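Local coordinates for protein endo-beta-1,4-glucanase (Bacillus licheniformis, PDB 2JEN) that hydrolyses the beta-1,4-glucan backbone of xyloglucan as a family 12 endoglucanase acting on plant cell wall polysaccharide, at residues A[106-111]-A[116-121]. The protein carries 1 engineered substitution. Residues are numbered along the deposited sequence; the frame is centred on the assembly and turned at random. Where two conformers were deposited one is given.
Sequences SGFPTR and KNINTK
A chi1 of -174° turns T110 so that OG1 lies opposite the backbone N and CG2 between N and the carbonyl carbon, and each branch meets a different residue of 116-121. The methyl goes to I118, whose CG1 arm, extended at chi2 175°, brings CD1 end-on to T110 CG2 at 3.9 Å. The other arm of the same isoleucine, CG2, lies 4.2 Å from F108 CZ, near the ring plane and at its edge, so one branched side chain serves both apolar partners. The hydroxyl faces the lysine: T110 OG1 sits 3.6 Å from K116 CG, and its polar links to 116-121 run through water. One water bonds T110 OG1 at 2.7 Å, donates to the R111 carbonyl O and accepts from K116 N; a second water on OG1 may also reach K116 NZ, a weak and doubtful link because the lysine has two conformers. V235 and V260 extend the apolar cluster round F108, and I215 of helix 215-225 touches I118. Because strand 110-111 pairs with 234-244 whereas 118-128 lies in the other sheet, the contact illustrates how facing layers meet through the ends of apolar side chains in the beta-sandwich (jelly-roll) fold of family 12 glycoside hydrolases.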
ATOM      1  N   SER A 106       1.906   3.716 -35.872  1.00 14.49           N
ATOM      2  CA  SER A 106       2.227   5.046 -35.407  1.00 14.47           C
ATOM      3  C   SER A 106       2.564   6.006 -36.537  1.00 14.36           C
ATOM      4  O   SER A 106       2.415   7.201 -36.414  1.00 15.20           O
ATOM      5  CB  SER A 106       3.398   4.977 -34.421  1.00 14.68           C
ATOM      6  OG  SER A 106       4.575   4.425 -34.985  1.00 14.83           O
ATOM      7  N   GLY A 107       3.058   5.454 -37.630  1.00 14.74           N
ATOM      8  CA  GLY A 107       3.593   6.259 -38.710  1.00 14.78           C
ATOM      9  C   GLY A 107       5.068   6.592 -38.591  1.00 14.93           C
ATOM     10  O   GLY A 107       5.642   7.244 -39.475  1.00 16.23           O
ATOM     11  N   PHE A 108       5.728   6.102 -37.535  1.00 14.23           N
ATOM     12  CA  PHE A 108       7.177   6.282 -37.353  1.00 14.37           C
ATOM     13  C   PHE A 108       7.885   5.021 -37.788  1.00 14.77           C
ATOM     14  O   PHE A 108       7.344   3.914 -37.650  1.00 15.86           O
ATOM     15  CB  PHE A 108       7.479   6.666 -35.892  1.00 13.89           C
ATOM     16  CG  PHE A 108       6.768   7.904 -35.475  1.00 12.95           C
ATOM     17  CD1 PHE A 108       7.070   9.115 -36.076  1.00 14.07           C
ATOM     18  CD2 PHE A 108       5.717   7.871 -34.564  1.00 13.16           C
ATOM     19  CE1 PHE A 108       6.359  10.239 -35.751  1.00 14.57           C
ATOM     20  CE2 PHE A 108       5.035   8.989 -34.222  1.00 14.78           C
ATOM     21  CZ  PHE A 108       5.347  10.195 -34.845  1.00 14.68           C
ATOM     22  N   PRO A 109       9.096   5.146 -38.345  1.00 15.40           N
ATOM     23  CA  PRO A 109       9.840   6.397 -38.538  1.00 15.37           C
ATOM     24  C   PRO A 109       9.418   7.130 -39.792  1.00 15.87           C
ATOM     25  O   PRO A 109       8.909   6.506 -40.721  1.00 17.92           O
ATOM     26  CB  PRO A 109      11.285   5.904 -38.682  1.00 16.26           C
ATOM     27  CG  PRO A 109      11.133   4.604 -39.360  1.00 17.07           C
ATOM     28  CD  PRO A 109       9.875   3.987 -38.790  1.00 15.99           C
ATOM     29  N   THR A 110       9.582   8.452 -39.789  1.00 15.44           N
ATOM     30  CA  THR A 110       9.315   9.281 -40.949  1.00 15.26           C
ATOM     31  C   THR A 110      10.489  10.215 -41.181  1.00 15.53           C
ATOM     32  O   THR A 110      10.907  10.949 -40.285  1.00 15.44           O
ATOM     33  CB  THR A 110       7.962  10.033 -40.813  1.00 14.78           C
ATOM     34  OG1 THR A 110       7.634  10.734 -42.024  1.00 17.07           O
ATOM     35  CG2 THR A 110       7.877  11.015 -39.682  1.00 16.15           C
ATOM     36  N   ARG A 111      10.991  10.221 -42.412  1.00 16.65           N
ATOM     37  CA  ARG A 111      12.153  11.010 -42.735  1.00 16.85           C
ATOM     38  C   ARG A 111      11.761  12.464 -42.914  1.00 16.25           C
ATOM     39  O   ARG A 111      10.773  12.771 -43.560  1.00 16.68           O
ATOM     40  CB  ARG A 111      12.839  10.501 -43.994  1.00 17.08           C
ATOM     41  CG  ARG A 111      14.332  10.753 -43.944  1.00 17.37           C
ATOM     42  CD  ARG A 111      15.095  10.308 -45.159  1.00 19.69           C
ATOM     43  NE  ARG A 111      16.503  10.077 -44.821  1.00 21.39           N
ATOM     44  CZ  ARG A 111      17.385   9.494 -45.625  1.00 25.02           C
ATOM     45  NH1 ARG A 111      17.011   9.054 -46.833  1.00 28.06           N
ATOM     46  NH2 ARG A 111      18.629   9.296 -45.207  1.00 25.27           N
ATOM     47  N   LYS A 116       6.253  14.962 -44.167  1.00 18.39           N
ATOM     48  CA  LYS A 116       4.916  14.632 -43.654  0.50 18.89           C
ATOM     49  C   LYS A 116       4.490  15.569 -42.544  1.00 17.77           C
ATOM     50  O   LYS A 116       5.316  16.065 -41.757  1.00 16.90           O
ATOM     51  CB  LYS A 116       4.854  13.187 -43.177  0.50 19.64           C
ATOM     52  CG  LYS A 116       5.257  12.230 -44.256  0.50 22.27           C
ATOM     53  CD  LYS A 116       4.515  10.913 -44.223  0.50 24.12           C
ATOM     54  CE  LYS A 116       4.460  10.333 -45.623  0.50 26.19           C
ATOM     55  NZ  LYS A 116       5.722  10.639 -46.387  0.50 28.26           N
ATOM     56  N   ASN A 117       3.192  15.829 -42.481  1.00 17.88           N
ATOM     57  CA  ASN A 117       2.616  16.523 -41.358  1.00 17.08           C
ATOM     58  C   ASN A 117       2.626  15.527 -40.204  1.00 17.07           C
ATOM     59  O   ASN A 117       2.354  14.358 -40.403  1.00 18.06           O
ATOM     60  CB  ASN A 117       1.215  16.989 -41.692  1.00 18.49           C
ATOM     61  CG  ASN A 117       1.237  18.002 -42.784  1.00 20.17           C
ATOM     62  OD1 ASN A 117       1.918  19.002 -42.648  1.00 23.13           O
ATOM     63  ND2 ASN A 117       0.574  17.707 -43.919  1.00 26.15           N
ATOM     64  N   ILE A 118       2.957  15.999 -39.022  1.00 14.90           N
ATOM     65  CA  ILE A 118       2.902  15.169 -37.807  1.00 14.92           C
ATOM     66  C   ILE A 118       1.991  15.942 -36.845  1.00 13.61           C
ATOM     67  O   ILE A 118       2.418  16.833 -36.115  1.00 14.84           O
ATOM     68  CB  ILE A 118       4.272  14.921 -37.213  1.00 14.12           C
ATOM     69  CG1 ILE A 118       5.212  14.288 -38.234  1.00 15.48           C
ATOM     70  CG2 ILE A 118       4.125  14.049 -35.956  1.00 15.75           C
ATOM     71  CD1 ILE A 118       6.621  14.130 -37.750  1.00 17.85           C
ATOM     72  N   ASN A 119       0.688  15.671 -36.957  1.00 14.86           N
ATOM     73  CA  ASN A 119      -0.317  16.419 -36.279  1.00 14.74           C
ATOM     74  C   ASN A 119      -0.588  15.851 -34.912  1.00 14.93           C
ATOM     75  O   ASN A 119      -0.853  14.667 -34.786  1.00 16.98           O
ATOM     76  CB  ASN A 119      -1.588  16.436 -37.102  1.00 15.74           C
ATOM     77  CG  ASN A 119      -1.402  17.153 -38.441  1.00 19.89           C
ATOM     78  OD1 ASN A 119      -1.759  16.642 -39.482  1.00 26.61           O
ATOM     79  ND2 ASN A 119      -0.893  18.331 -38.374  1.00 22.78           N
ATOM     80  N   THR A 120      -0.469  16.684 -33.893  1.00 13.97           N
ATOM     81  CA  THR A 120      -0.758  16.248 -32.536  0.50 15.05           C
ATOM     82  C   THR A 120      -1.819  17.113 -31.876  1.00 14.81           C
ATOM     83  O   THR A 120      -1.870  18.308 -32.071  1.00 16.03           O
ATOM     84  CB  THR A 120       0.520  16.272 -31.717  0.50 16.71           C
ATOM     85  OG1 THR A 120       0.954  17.640 -31.536  0.50 14.70           O
ATOM     86  CG2 THR A 120       1.599  15.376 -32.359  0.50 19.42           C
ATOM     87  N   LYS A 121      -2.663  16.475 -31.070  1.00 13.88           N
ATOM     88  CA  LYS A 121      -3.668  17.133 -30.286  1.00 15.00           C
ATOM     89  C   LYS A 121      -3.582  16.580 -28.877  1.00 13.14           C
ATOM     90  O   LYS A 121      -3.479  15.366 -28.699  1.00 13.98           O
ATOM     91  CB  LYS A 121      -5.060  16.832 -30.846  1.00 17.65           C
ATOM     92  CG  LYS A 121      -5.215  17.046 -32.336  1.00 20.96           C
ATOM     93  CD  LYS A 121      -6.667  16.843 -32.765  1.00 21.82           C
TER
HETATM   94  O   HOH W   1       8.250  13.328 -42.659  1.00 17.68           O
HETATM   95  O   HOH W   2       7.058   8.879 -43.852  1.00 28.34           O